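Local coordinates for protein tyrocidine synthase 2 (Brevibacillus parabrevis, PDB 6TA8) that belongs to the nonribosomal peptide synthetases and is represented by a region of the condensation-domain family, a V-shaped fold of two lobes, at residues 38-43 / 322-327; 47-52 / 413-418; 137-142 / 161-166; 242-247 / 439-444. One frame throughout, in Å; residues are numbered along the deposited sequence.

Contact 1. Residues 38-43 / 322-327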
loop_
_atom_site.group_PDB
_atom_site.type_symbol
_atom_site.label_atom_id
_atom_site.label_comp_id
_atom_site.label_asym_id
_atom_site.label_seq_id
_atom_site.Cartn_x
_atom_site.Cartn_y
_atom_site.Cartn_z
ATOM N N THR A 38 -6.693 10.454 -9.813
ATOM C CA THR A 38 -6.352 9.145 -10.338
ATOM C C THR A 38 -7.408 8.123 -9.910
ATOM O O THR A 38 -8.196 8.382 -8.998
ATOM C CB THR A 38 -4.964 8.727 -9.853
ATOM O OG1 THR A 38 -4.950 8.662 -8.423
ATOM C CG2 THR A 38 -3.918 9.724 -10.322
ATOM N N PRO A 39 -7.460 6.959 -10.574
ATOM C CA PRO A 39 -8.479 5.959 -10.200
ATOM C C PRO A 39 -8.448 5.563 -8.734
ATOM O O PRO A 39 -9.511 5.429 -8.115
ATOM C CB PRO A 39 -8.145 4.772 -11.114
ATOM C CG PRO A 39 -7.524 5.392 -12.308
ATOM C CD PRO A 39 -6.742 6.573 -11.802
ATOM N N ILE A 40 -7.260 5.366 -8.157
ATOM C CA ILE A 40 -7.189 4.992 -6.748
ATOM C C ILE A 40 -7.598 6.163 -5.863
ATOM O O ILE A 40 -8.066 5.963 -4.734
ATOM C CB ILE A 40 -5.780 4.472 -6.404
ATOM C CG1 ILE A 40 -5.781 3.779 -5.040
ATOM C CG2 ILE A 40 -4.759 5.602 -6.441
ATOM C CD1 ILE A 40 -6.781 2.650 -4.926
ATOM N N GLN A 41 -7.446 7.394 -6.354
ATOM C CA GLN A 41 -7.933 8.551 -5.617
ATOM C C GLN A 41 -9.446 8.680 -5.731
ATOM O O GLN A 41 -10.118 9.027 -4.752
ATOM C CB GLN A 41 -7.243 9.820 -6.117
ATOM C CG GLN A 41 -5.803 9.959 -5.652
ATOM C CD GLN A 41 -5.087 11.118 -6.314
ATOM O OE1 GLN A 41 -5.440 11.530 -7.420
ATOM N NE2 GLN A 41 -4.075 11.652 -5.640
ATOM N N LYS A 42 -9.997 8.401 -6.915
ATOM C CA LYS A 42 -11.448 8.396 -7.079
ATOM C C LYS A 42 -12.091 7.307 -6.229
ATOM O O LYS A 42 -13.171 7.508 -5.661
ATOM C CB LYS A 42 -11.810 8.202 -8.552
ATOM C CG LYS A 42 -12.034 9.489 -9.327
ATOM C CD LYS A 42 -12.758 9.209 -10.636
ATOM C CE LYS A 42 -13.162 10.493 -11.340
ATOM N NZ LYS A 42 -11.986 11.212 -11.903
ATOM N N TRP A 43 -11.441 6.145 -6.137
ATOM C CA TRP A 43 -11.974 5.052 -5.330
ATOM C C TRP A 43 -12.028 5.418 -3.852
ATOM O O TRP A 43 -12.915 4.949 -3.130
ATOM C CB TRP A 43 -11.128 3.795 -5.544
ATOM C CG TRP A 43 -11.364 2.710 -4.539
ATOM C CD1 TRP A 43 -12.297 1.718 -4.611
ATOM C CD2 TRP A 43 -10.647 2.500 -3.317
ATOM N NE1 TRP A 43 -12.209 0.905 -3.506
ATOM C CE2 TRP A 43 -11.204 1.365 -2.695
ATOM C CE3 TRP A 43 -9.593 3.166 -2.684
ATOM C CZ2 TRP A 43 -10.742 0.880 -1.474
ATOM C CZ3 TRP A 43 -9.134 2.681 -1.472
ATOM C CH2 TRP A 43 -9.708 1.550 -0.880
ATOM N N TRP A 322 0.344 8.327 -4.777
ATOM C CA TRP A 322 -0.489 7.141 -4.571
ATOM C C TRP A 322 -0.745 6.518 -5.940
ATOM O O TRP A 322 -1.704 6.862 -6.632
ATOM C CB TRP A 322 -1.786 7.494 -3.852
ATOM C CG TRP A 322 -2.476 6.301 -3.255
ATOM C CD1 TRP A 322 -1.975 5.037 -3.145
ATOM C CD2 TRP A 322 -3.794 6.260 -2.692
ATOM N NE1 TRP A 322 -2.896 4.212 -2.547
ATOM C CE2 TRP A 322 -4.021 4.939 -2.258
ATOM C CE3 TRP A 322 -4.801 7.212 -2.509
ATOM C CZ2 TRP A 322 -5.214 4.547 -1.654
ATOM C CZ3 TRP A 322 -5.985 6.819 -1.908
ATOM C CH2 TRP A 322 -6.181 5.499 -1.489
ATOM N N PHE A 323 0.126 5.589 -6.327
ATOM C CA PHE A 323 0.066 4.938 -7.628
ATOM C C PHE A 323 -0.600 3.568 -7.573
ATOM O O PHE A 323 -0.574 2.842 -8.571
ATOM C CB PHE A 323 1.473 4.799 -8.214
ATOM C CG PHE A 323 2.075 6.096 -8.677
ATOM C CD1 PHE A 323 2.506 7.044 -7.762
ATOM C CD2 PHE A 323 2.222 6.361 -10.027
ATOM C CE1 PHE A 323 3.064 8.236 -8.188
ATOM C CE2 PHE A 323 2.779 7.548 -10.460
ATOM C CZ PHE A 323 3.200 8.487 -9.540
ATOM N N THR A 324 -1.196 3.207 -6.437
ATOM C CA THR A 324 -1.718 1.858 -6.246
ATOM C C THR A 324 -2.759 1.510 -7.303
ATOM O O THR A 324 -3.689 2.281 -7.557
ATOM C CB THR A 324 -2.321 1.727 -4.846
ATOM O OG1 THR A 324 -1.273 1.742 -3.870
ATOM C CG2 THR A 324 -3.109 0.430 -4.715
ATOM N N SER A 325 -2.590 0.347 -7.923
ATOM C CA SER A 325 -3.529 -0.173 -8.906
ATOM C C SER A 325 -4.182 -1.431 -8.352
ATOM O O SER A 325 -3.487 -2.354 -7.914
ATOM C CB SER A 325 -2.828 -0.481 -10.231
ATOM O OG SER A 325 -2.076 -1.680 -10.141
ATOM N N GLN A 326 -5.510 -1.464 -8.369
ATOM C CA GLN A 326 -6.279 -2.598 -7.880
ATOM C C GLN A 326 -6.957 -3.303 -9.046
ATOM O O GLN A 326 -7.477 -2.655 -9.959
ATOM C CB GLN A 326 -7.326 -2.154 -6.854
ATOM C CG GLN A 326 -6.740 -1.668 -5.538
ATOM C CD GLN A 326 -7.793 -1.109 -4.601
ATOM O OE1 GLN A 326 -8.821 -0.595 -5.040
ATOM N NE2 GLN A 326 -7.541 -1.207 -3.301
ATOM N N TYR A 327 -6.950 -4.638 -9.008
ATOM C CA TYR A 327 -7.555 -5.429 -10.070
ATOM C C TYR A 327 -7.858 -6.816 -9.539
ATOM O O TYR A 327 -7.044 -7.367 -8.787
ATOM C CB TYR A 327 -6.639 -5.519 -11.297
ATOM C CG TYR A 327 -5.253 -6.051 -11.012
ATOM C CD1 TYR A 327 -4.271 -5.232 -10.473
ATOM C CD2 TYR A 327 -4.920 -7.369 -11.301
ATOM C CE1 TYR A 327 -3.004 -5.710 -10.215
ATOM C CE2 TYR A 327 -3.650 -7.856 -11.048
ATOM C CZ TYR A 327 -2.697 -7.020 -10.506
ATOM O OH TYR A 327 -1.430 -7.492 -10.253
#
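Where the first turn of helix 39-46 meets the lead-in to edge strand 325-332, Ile40 packs on the indole of Trp322, and no hydrogen bond crosses between the segments. Its CG1 stands over the six-membered ring in a CH-pi contact, 3.7 Å from the centroid, placed there by a chi1 of -167° that sets CG1 anti to the backbone N. The other branch, CG2, leans on the Trp322 carbonyl, while Ile40 CB comes to 3.2 Å from Thr324 O. The helix start is fixed by a capping box: Thr38 N donates to Gln41 OE1 at 2.9 Å, and Gln41 N returns a weak bond to Thr38 OG1. Farther along, Ile40 CD1 rests 3.8 Å from Gln326 OE1. That amide oxygen also lies over the centre of the Trp43 ring, the two planes 78° apart, and Gln326 NE2 bonds to Glu303 on the neighbouring strand. Trp322 CH2 meets the edge of Trp43, 4.1 Å from CZ3.

Contact 2. Residues 47-52 / 413-418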
loop_
_atom_site.group_PDB
_atom_site.type_symbol
_atom_site.label_atom_id
_atom_site.label_comp_id
_atom_site.label_asym_id
_atom_site.label_seq_id
_atom_site.Cartn_x
_atom_site.Cartn_y
_atom_site.Cartn_z
ATOM N N ASN A 47 -15.879 5.845 -1.720
ATOM C CA ASN A 47 -16.228 5.054 -0.546
ATOM C C ASN A 47 -16.950 5.893 0.500
ATOM O O ASN A 47 -17.722 5.349 1.300
ATOM C CB ASN A 47 -14.971 4.426 0.055
ATOM C CG ASN A 47 -14.671 3.060 -0.523
ATOM O OD1 ASN A 47 -15.377 2.089 -0.251
ATOM N ND2 ASN A 47 -13.616 2.976 -1.325
ATOM N N ASN A 48 -16.718 7.206 0.507
ATOM C CA ASN A 48 -17.326 8.127 1.467
ATOM C C ASN A 48 -17.023 7.696 2.903
ATOM O O ASN A 48 -17.915 7.395 3.699
ATOM C CB ASN A 48 -18.837 8.252 1.228
ATOM C CG ASN A 48 -19.212 9.550 0.537
ATOM O OD1 ASN A 48 -19.122 10.628 1.125
ATOM N ND2 ASN A 48 -19.638 9.452 -0.718
ATOM N N PHE A 49 -15.731 7.667 3.219
ATOM C CA PHE A 49 -15.290 7.271 4.547
ATOM C C PHE A 49 -15.699 8.308 5.586
ATOM O O PHE A 49 -15.795 9.505 5.301
ATOM C CB PHE A 49 -13.772 7.091 4.579
ATOM C CG PHE A 49 -13.277 5.920 3.779
ATOM C CD1 PHE A 49 -13.603 4.626 4.144
ATOM C CD2 PHE A 49 -12.471 6.116 2.669
ATOM C CE1 PHE A 49 -13.144 3.547 3.412
ATOM C CE2 PHE A 49 -12.008 5.041 1.934
ATOM C CZ PHE A 49 -12.345 3.755 2.307
ATOM N N THR A 50 -15.945 7.834 6.805
ATOM C CA THR A 50 -16.145 8.727 7.937
ATOM C C THR A 50 -14.787 9.181 8.454
ATOM O O THR A 50 -13.886 8.360 8.654
ATOM C CB THR A 50 -16.935 8.031 9.046
ATOM O OG1 THR A 50 -18.171 7.535 8.515
ATOM C CG2 THR A 50 -17.232 9.004 10.181
ATOM N N ASP A 51 -14.640 10.490 8.659
ATOM C CA ASP A 51 -13.357 11.093 9.015
ATOM C C ASP A 51 -12.286 10.708 7.996
ATOM O O ASP A 51 -11.224 10.179 8.336
ATOM C CB ASP A 51 -12.932 10.704 10.433
ATOM C CG ASP A 51 -14.045 10.877 11.448
ATOM O OD1 ASP A 51 -14.771 11.893 11.376
ATOM O OD2 ASP A 51 -14.193 9.997 12.320
ATOM N N ARG A 52 -12.580 10.978 6.721
ATOM C CA ARG A 52 -11.668 10.627 5.638
ATOM C C ARG A 52 -10.320 11.330 5.748
ATOM O O ARG A 52 -9.389 10.964 5.023
ATOM C CB ARG A 52 -12.314 10.947 4.289
ATOM C CG ARG A 52 -12.547 12.427 4.053
ATOM C CD ARG A 52 -13.456 12.662 2.861
ATOM N NE ARG A 52 -13.402 14.050 2.414
ATOM C CZ ARG A 52 -14.256 14.595 1.556
ATOM N NH1 ARG A 52 -15.241 13.871 1.042
ATOM N NH2 ARG A 52 -14.126 15.868 1.208
ATOM N N PRO A 413 -11.386 5.400 13.960
ATOM C CA PRO A 413 -12.157 4.308 14.578
ATOM C C PRO A 413 -13.541 4.143 13.979
ATOM O O PRO A 413 -14.092 3.034 14.009
ATOM C CB PRO A 413 -12.220 4.718 16.056
ATOM C CG PRO A 413 -11.054 5.631 16.249
ATOM C CD PRO A 413 -10.904 6.372 14.955
ATOM N N GLU A 414 -14.118 5.211 13.431
ATOM C CA GLU A 414 -15.418 5.149 12.778
ATOM C C GLU A 414 -15.326 4.827 11.292
ATOM O O GLU A 414 -16.367 4.669 10.647
ATOM C CB GLU A 414 -16.163 6.476 12.959
ATOM C CG GLU A 414 -16.001 7.101 14.335
ATOM C CD GLU A 414 -16.804 6.382 15.400
ATOM O OE1 GLU A 414 -17.964 6.012 15.123
ATOM O OE2 GLU A 414 -16.274 6.186 16.514
ATOM N N SER A 415 -14.119 4.730 10.740
ATOM C CA SER A 415 -13.960 4.470 9.316
ATOM C C SER A 415 -14.471 3.079 8.961
ATOM O O SER A 415 -14.271 2.115 9.705
ATOM C CB SER A 415 -12.494 4.612 8.908
ATOM O OG SER A 415 -12.332 4.433 7.513
ATOM N N GLU A 416 -15.128 2.978 7.808
ATOM C CA GLU A 416 -15.756 1.733 7.393
ATOM C C GLU A 416 -14.751 0.818 6.704
ATOM O O GLU A 416 -13.905 1.270 5.929
ATOM C CB GLU A 416 -16.928 2.018 6.454
ATOM C CG GLU A 416 -18.044 2.848 7.076
ATOM C CD GLU A 416 -17.760 4.339 7.041
ATOM O OE1 GLU A 416 -16.692 4.735 6.529
ATOM O OE2 GLU A 416 -18.608 5.116 7.526
ATOM N N ARG A 417 -14.852 -0.476 6.995
ATOM C CA ARG A 417 -14.019 -1.469 6.333
ATOM C C ARG A 417 -14.545 -1.739 4.930
ATOM O O ARG A 417 -15.757 -1.797 4.706
ATOM C CB ARG A 417 -13.985 -2.768 7.139
ATOM C CG ARG A 417 -13.186 -2.685 8.428
ATOM C CD ARG A 417 -13.245 -3.995 9.199
ATOM N NE ARG A 417 -12.964 -5.145 8.345
ATOM C CZ ARG A 417 -11.744 -5.603 8.085
ATOM N NH1 ARG A 417 -10.683 -5.009 8.615
ATOM N NH2 ARG A 417 -11.583 -6.656 7.295
ATOM N N VAL A 418 -13.625 -1.901 3.984
ATOM C CA VAL A 418 -13.981 -2.133 2.592
ATOM C C VAL A 418 -13.899 -3.611 2.229
ATOM O O VAL A 418 -14.770 -4.130 1.532
ATOM C CB VAL A 418 -13.087 -1.281 1.666
ATOM C CG1 VAL A 418 -13.381 -1.589 0.204
ATOM C CG2 VAL A 418 -13.285 0.199 1.956
#
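Thr50 meets Glu414 and Glu416 with every atom of its side chain. Thr50 CB sits 3.8 Å from Glu414 O. From there CG2 reaches the aliphatic part of the same residue, 3.9 Å from Glu414 CB, and OG1 turns the other way to donate a short 2.6 Å hydrogen bond to Glu416 OE2. This oxygen is met on its syn side, the hydroxyl lying 20° out of the carboxylate plane. The second oxygen, OE1, takes the backbone N of Thr50 through its syn lone pair at 3.2 Å, with an N-H...O angle of 156°, so one carboxylate is held by two donors of one residue. A bend in the Glu416 chain, chi2 83°, turns the carboxylate back to both donors. The two loops run in roughly opposite directions; residues 413-418 lead from strand 401-402, which joins the sheet of the N-terminal lobe, back to strand 421-428 of the other lobe, consistent with the crossover known in condensation domains as the latch. Beside the polar pair, the edge of the Phe49 ring faces residues 413-418: CE1 lies 3.5 Å from Glu416 O and 3.7 Å from Val418 CG2. Phe49 CD1 is 3.6 Å from Ser415 OG, a buried hydroxyl with no polar partner in the model. Asp51 OD2 is hydrogen-bonded to Ser412.

Contact 3. Residues 137-142 / 161-166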
loop_
_atom_site.group_PDB
_atom_site.type_symbol
_atom_site.label_atom_id
_atom_site.label_comp_id
_atom_site.label_asym_id
_atom_site.label_seq_id
_atom_site.Cartn_x
_atom_site.Cartn_y
_atom_site.Cartn_z
ATOM N N ILE A 137 -5.041 15.571 10.727
ATOM C CA ILE A 137 -4.637 15.944 9.377
ATOM C C ILE A 137 -5.751 16.761 8.737
ATOM O O ILE A 137 -6.906 16.321 8.683
ATOM C CB ILE A 137 -4.308 14.700 8.535
ATOM C CG1 ILE A 137 -2.970 14.101 8.972
ATOM C CG2 ILE A 137 -4.280 15.044 7.050
ATOM C CD1 ILE A 137 -2.466 13.004 8.058
ATOM N N ASP A 138 -5.408 17.954 8.260
ATOM C CA ASP A 138 -6.354 18.818 7.565
ATOM C C ASP A 138 -6.240 18.574 6.066
ATOM O O ASP A 138 -5.195 18.847 5.466
ATOM C CB ASP A 138 -6.088 20.286 7.899
ATOM C CG ASP A 138 -7.113 21.219 7.288
ATOM O OD1 ASP A 138 -8.186 20.738 6.864
ATOM O OD2 ASP A 138 -6.847 22.438 7.232
ATOM N N LEU A 139 -7.312 18.062 5.461
ATOM C CA LEU A 139 -7.267 17.717 4.046
ATOM C C LEU A 139 -7.510 18.921 3.143
ATOM O O LEU A 139 -6.977 18.967 2.029
ATOM C CB LEU A 139 -8.290 16.622 3.738
ATOM C CG LEU A 139 -7.737 15.207 3.570
ATOM C CD1 LEU A 139 -8.859 14.220 3.280
ATOM C CD2 LEU A 139 -6.690 15.172 2.471
ATOM N N GLU A 140 -8.298 19.898 3.596
ATOM C CA GLU A 140 -8.639 21.024 2.731
ATOM C C GLU A 140 -7.553 22.091 2.710
ATOM O O GLU A 140 -7.319 22.709 1.664
ATOM C CB GLU A 140 -9.971 21.641 3.162
ATOM C CG GLU A 140 -10.455 22.752 2.239
ATOM C CD GLU A 140 -11.950 22.985 2.326
ATOM O OE1 GLU A 140 -12.521 23.546 1.368
ATOM O OE2 GLU A 140 -12.555 22.611 3.353
ATOM N N HIS A 141 -6.877 22.321 3.835
ATOM C CA HIS A 141 -5.862 23.359 3.918
ATOM C C HIS A 141 -4.453 22.819 4.113
ATOM O O HIS A 141 -3.493 23.586 3.980
ATOM C CB HIS A 141 -6.194 24.333 5.060
ATOM C CG HIS A 141 -7.638 24.724 5.121
ATOM N ND1 HIS A 141 -8.483 24.298 6.122
ATOM C CD2 HIS A 141 -8.387 25.503 4.304
ATOM C CE1 HIS A 141 -9.690 24.798 5.921
ATOM N NE2 HIS A 141 -9.658 25.533 4.824
ATOM N N GLY A 142 -4.299 21.534 4.417
ATOM C CA GLY A 142 -2.995 20.955 4.630
ATOM C C GLY A 142 -2.372 21.417 5.932
ATOM O O GLY A 142 -2.991 22.139 6.720
ATOM N N ALA A 161 3.908 10.733 9.715
ATOM C CA ALA A 161 2.581 10.313 9.284
ATOM C C ALA A 161 2.136 11.166 8.105
ATOM O O ALA A 161 2.165 12.399 8.178
ATOM C CB ALA A 161 1.572 10.422 10.428
ATOM N N ILE A 162 1.730 10.507 7.022
ATOM C CA ILE A 162 1.296 11.176 5.802
ATOM C C ILE A 162 -0.017 10.555 5.350
ATOM O O ILE A 162 -0.173 9.330 5.370
ATOM C CB ILE A 162 2.353 11.071 4.681
ATOM C CG1 ILE A 162 3.728 11.505 5.192
ATOM C CG2 ILE A 162 1.947 11.913 3.484
ATOM C CD1 ILE A 162 4.821 11.373 4.163
ATOM N N HIS A 163 -0.959 11.404 4.941
ATOM C CA HIS A 163 -2.228 10.917 4.418
ATOM C C HIS A 163 -1.993 10.041 3.193
ATOM O O HIS A 163 -1.149 10.341 2.346
ATOM C CB HIS A 163 -3.139 12.092 4.061
ATOM C CG HIS A 163 -4.586 11.725 3.958
ATOM N ND1 HIS A 163 -5.148 11.224 2.802
ATOM C CD2 HIS A 163 -5.588 11.786 4.868
ATOM C CE1 HIS A 163 -6.432 10.992 3.005
ATOM N NE2 HIS A 163 -6.726 11.326 4.250
ATOM N N HIS A 164 -2.754 8.948 3.105
ATOM C CA HIS A 164 -2.548 7.948 2.063
ATOM C C HIS A 164 -2.822 8.475 0.659
ATOM O O HIS A 164 -2.511 7.778 -0.313
ATOM C CB HIS A 164 -3.431 6.730 2.335
ATOM C CG HIS A 164 -2.910 5.458 1.741
ATOM N ND1 HIS A 164 -1.936 5.435 0.765
ATOM C CD2 HIS A 164 -3.228 4.165 1.985
ATOM C CE1 HIS A 164 -1.675 4.183 0.437
ATOM N NE2 HIS A 164 -2.446 3.393 1.162
ATOM N N LEU A 165 -3.386 9.676 0.525
ATOM C CA LEU A 165 -3.751 10.191 -0.787
ATOM C C LEU A 165 -2.553 10.637 -1.616
ATOM O O LEU A 165 -2.732 10.950 -2.798
ATOM C CB LEU A 165 -4.727 11.360 -0.634
ATOM C CG LEU A 165 -6.217 11.018 -0.624
ATOM C CD1 LEU A 165 -7.042 12.258 -0.314
ATOM C CD2 LEU A 165 -6.635 10.410 -1.955
ATOM N N VAL A 166 -1.350 10.673 -1.042
ATOM C CA VAL A 166 -0.191 11.221 -1.743
ATOM C C VAL A 166 1.037 10.336 -1.564
ATOM O O VAL A 166 2.148 10.728 -1.938
ATOM C CB VAL A 166 0.109 12.656 -1.268
ATOM C CG1 VAL A 166 -0.952 13.625 -1.768
ATOM C CG2 VAL A 166 0.211 12.702 0.250
#
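Leu139 and His163 make the CH-pi contact between the segments. The leucine methyl CD2 stands almost exactly over the imidazole, 4.1 Å from the ring centroid and 2° off its normal, while CD1 reaches 3.7 Å from His163 NE2. A trans chi1 of -161° carries the imidazole of His163 across to Leu139. Apolar packing adds Leu139 CD2 on Leu165 CD1 at 4.0 Å. Ile137 makes van der Waals contact with the backbone and ring of the histidine, its CD1 lying 3.8 Å from His163 N and its CG2 approaching CD2 of the ring obliquely.

Hydrogen bonds fix that ring without crossing between the segments. Leu165 N donates to His163 ND1 at 3.3 Å, tilted 20° from the ring plane, and His163 NE2 is bonded to the carbonyl of Arg52. In the loop itself, His141 ND1 donates to the syn lone pair of Asp138 OD2 at 2.7 Å, nearly in the imidazole plane. Residues 161-166 carry strand 155-163 into the HHxxxDG signature of the condensation-domain family: His163 and His164 are its two histidines, the first buried beneath the loop that precedes strand 145-152.

Contact 4. Residues 242-247 / 439-444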
loop_
_atom_site.group_PDB
_atom_site.type_symbol
_atom_site.label_atom_id
_atom_site.label_comp_id
_atom_site.label_asym_id
_atom_site.label_seq_id
_atom_site.Cartn_x
_atom_site.Cartn_y
_atom_site.Cartn_z
ATOM N N THR A 242 -22.940 -9.012 10.298
ATOM C CA THR A 242 -23.050 -7.711 10.940
ATOM C C THR A 242 -23.147 -6.626 9.879
ATOM O O THR A 242 -22.716 -6.802 8.736
ATOM C CB THR A 242 -21.862 -7.435 11.870
ATOM O OG1 THR A 242 -22.085 -6.215 12.586
ATOM C CG2 THR A 242 -20.575 -7.315 11.069
ATOM N N ALA A 243 -23.734 -5.498 10.277
ATOM C CA ALA A 243 -23.772 -4.296 9.456
ATOM C C ALA A 243 -22.833 -3.219 9.979
ATOM O O ALA A 243 -22.899 -2.073 9.523
ATOM C CB ALA A 243 -25.201 -3.755 9.369
ATOM N N ASP A 244 -21.963 -3.562 10.926
ATOM C CA ASP A 244 -21.029 -2.624 11.542
ATOM C C ASP A 244 -19.637 -2.919 10.994
ATOM O O ASP A 244 -18.939 -3.808 11.490
ATOM C CB ASP A 244 -21.070 -2.741 13.064
ATOM C CG ASP A 244 -20.256 -1.665 13.755
ATOM O OD1 ASP A 244 -19.801 -0.726 13.070
ATOM O OD2 ASP A 244 -20.072 -1.756 14.988
ATOM N N ARG A 245 -19.237 -2.169 9.968
ATOM C CA ARG A 245 -17.926 -2.318 9.352
ATOM C C ARG A 245 -16.931 -1.274 9.845
ATOM O O ARG A 245 -15.963 -0.968 9.140
ATOM C CB ARG A 245 -18.049 -2.257 7.828
ATOM C CG ARG A 245 -19.461 -2.484 7.311
ATOM C CD ARG A 245 -19.456 -3.010 5.883
ATOM N NE ARG A 245 -19.198 -4.446 5.824
ATOM C CZ ARG A 245 -20.123 -5.380 6.017
ATOM N NH1 ARG A 245 -21.375 -5.032 6.284
ATOM N NH2 ARG A 245 -19.798 -6.663 5.942
ATOM N N LYS A 246 -17.147 -0.727 11.040
ATOM C CA LYS A 246 -16.262 0.301 11.567
ATOM C C LYS A 246 -14.880 -0.271 11.860
ATOM O O LYS A 246 -14.721 -1.457 12.159
ATOM C CB LYS A 246 -16.857 0.921 12.832
ATOM C CG LYS A 246 -18.005 1.883 12.564
ATOM C CD LYS A 246 -18.355 2.693 13.802
ATOM C CE LYS A 246 -18.864 1.803 14.923
ATOM N NZ LYS A 246 -19.233 2.591 16.133
ATOM N N GLN A 247 -13.869 0.596 11.768
ATOM C CA GLN A 247 -12.487 0.156 11.920
ATOM C C GLN A 247 -12.121 -0.150 13.367
ATOM O O GLN A 247 -11.105 -0.811 13.607
ATOM C CB GLN A 247 -11.538 1.217 11.359
ATOM C CG GLN A 247 -10.178 0.683 10.944
ATOM C CD GLN A 247 -10.224 -0.074 9.631
ATOM O OE1 GLN A 247 -9.892 -1.257 9.571
ATOM N NE2 GLN A 247 -10.636 0.609 8.570
ATOM N N SER A 439 -12.394 -8.191 11.083
ATOM C CA SER A 439 -13.249 -7.556 12.079
ATOM C C SER A 439 -13.716 -8.605 13.078
ATOM O O SER A 439 -14.145 -9.696 12.685
ATOM C CB SER A 439 -14.453 -6.879 11.421
ATOM O OG SER A 439 -15.332 -6.347 12.399
ATOM N N ARG A 440 -13.632 -8.273 14.368
ATOM C CA ARG A 440 -13.993 -9.236 15.401
ATOM C C ARG A 440 -15.493 -9.491 15.457
ATOM O O ARG A 440 -15.918 -10.481 16.064
ATOM C CB ARG A 440 -13.487 -8.765 16.766
ATOM C CG ARG A 440 -14.056 -7.434 17.221
ATOM C CD ARG A 440 -13.519 -7.055 18.592
ATOM N NE ARG A 440 -13.693 -8.138 19.556
ATOM C CZ ARG A 440 -14.761 -8.281 20.335
ATOM N NH1 ARG A 440 -15.755 -7.405 20.268
ATOM N NH2 ARG A 440 -14.837 -9.299 21.180
ATOM N N LEU A 441 -16.301 -8.628 14.844
ATOM C CA LEU A 441 -17.741 -8.845 14.785
ATOM C C LEU A 441 -18.144 -9.811 13.680
ATOM O O LEU A 441 -19.331 -10.141 13.570
ATOM C CB LEU A 441 -18.472 -7.512 14.599
ATOM C CG LEU A 441 -17.950 -6.296 15.367
ATOM C CD1 LEU A 441 -18.884 -5.116 15.157
ATOM C CD2 LEU A 441 -17.791 -6.594 16.852
ATOM N N GLN A 442 -17.196 -10.270 12.869
ATOM C CA GLN A 442 -17.460 -11.246 11.822
ATOM C C GLN A 442 -16.713 -12.555 12.008
ATOM O O GLN A 442 -17.210 -13.597 11.573
ATOM C CB GLN A 442 -17.100 -10.668 10.446
ATOM C CG GLN A 442 -18.089 -9.646 9.925
ATOM C CD GLN A 442 -17.594 -8.940 8.680
ATOM O OE1 GLN A 442 -16.406 -8.644 8.551
ATOM N NE2 GLN A 442 -18.505 -8.667 7.754
ATOM N N TYR A 443 -15.543 -12.532 12.642
ATOM C CA TYR A 443 -14.735 -13.726 12.838
ATOM C C TYR A 443 -14.203 -13.768 14.256
ATOM O O TYR A 443 -13.847 -12.735 14.827
ATOM C CB TYR A 443 -13.547 -13.772 11.881
ATOM C CG TYR A 443 -13.937 -14.056 10.469
ATOM C CD1 TYR A 443 -14.284 -15.339 10.071
ATOM C CD2 TYR A 443 -13.966 -13.041 9.529
ATOM C CE1 TYR A 443 -14.645 -15.599 8.772
ATOM C CE2 TYR A 443 -14.324 -13.291 8.235
ATOM C CZ TYR A 443 -14.662 -14.567 7.861
ATOM O OH TYR A 443 -15.023 -14.798 6.566
ATOM N N GLU A 444 -14.142 -14.971 14.811
ATOM C CA GLU A 444 -13.389 -15.208 16.027
ATOM C C GLU A 444 -11.941 -15.506 15.661
ATOM O O GLU A 444 -11.656 -16.062 14.596
ATOM C CB GLU A 444 -13.994 -16.363 16.826
ATOM C CG GLU A 444 -15.386 -16.065 17.363
ATOM C CD GLU A 444 -16.036 -17.265 18.021
ATOM O OE1 GLU A 444 -15.907 -18.384 17.482
ATOM O OE2 GLU A 444 -16.682 -17.089 19.076
HETATM O O HOH W 1 -15.890 -3.845 12.073
#
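Thr242 and Leu441 bring their CA atoms to 6.7 Å, and Arg245 and Ser439 to 7.5 Å, as two irregular loops pass with no direct hydrogen bond between them. Thr242 closes an ST turn, its OG1 accepting from Asp244 N at 3.1 Å. With the hydroxyl turned opposite the main-chain nitrogen (chi1 -174°), CG2 is left to press on Gln442 CG at 3.6 Å, the two side chains crossing at about a right angle. Leu441 CD1 lies obliquely against Asp244, 3.6 Å from OD2. Arg245 NH2 and Gln442 NE2 stand 3.0 Å apart with planes turned 67°, but both are donors, so the pair is not a bond, and the modelled placement of one or both groups is doubtful. A water accepts a hydrogen bond from Ser439 OG at 2.6 Å and donates to the carbonyls of Asp244 and Lys246. Direct contact is thus van der Waals packing without a hydrogen bond, and the polar link between the loops runs through one water.

Contacts 1 and 3 are buried and rest on CH-pi, aromatic and aliphatic packing, with no hydrogen bond across either. Contact 2 is partly buried and relies on a carboxylate; contact 4, at the surface, uses a bridging water. Contacts 1 and 2 share the region of helix 39-46 and its following loop, touching through Trp43 and Val418. Contact 3 meets both: Gln41 NE2 probably bonds to Leu165 O, and His163 reaches the carbonyl of Arg52. Contact 4 abuts contact 2 through the backbone of Arg245 and Arg417, yet stays about 10 Å from contact 1 and 11 Å from contact 3 at the nearest atoms.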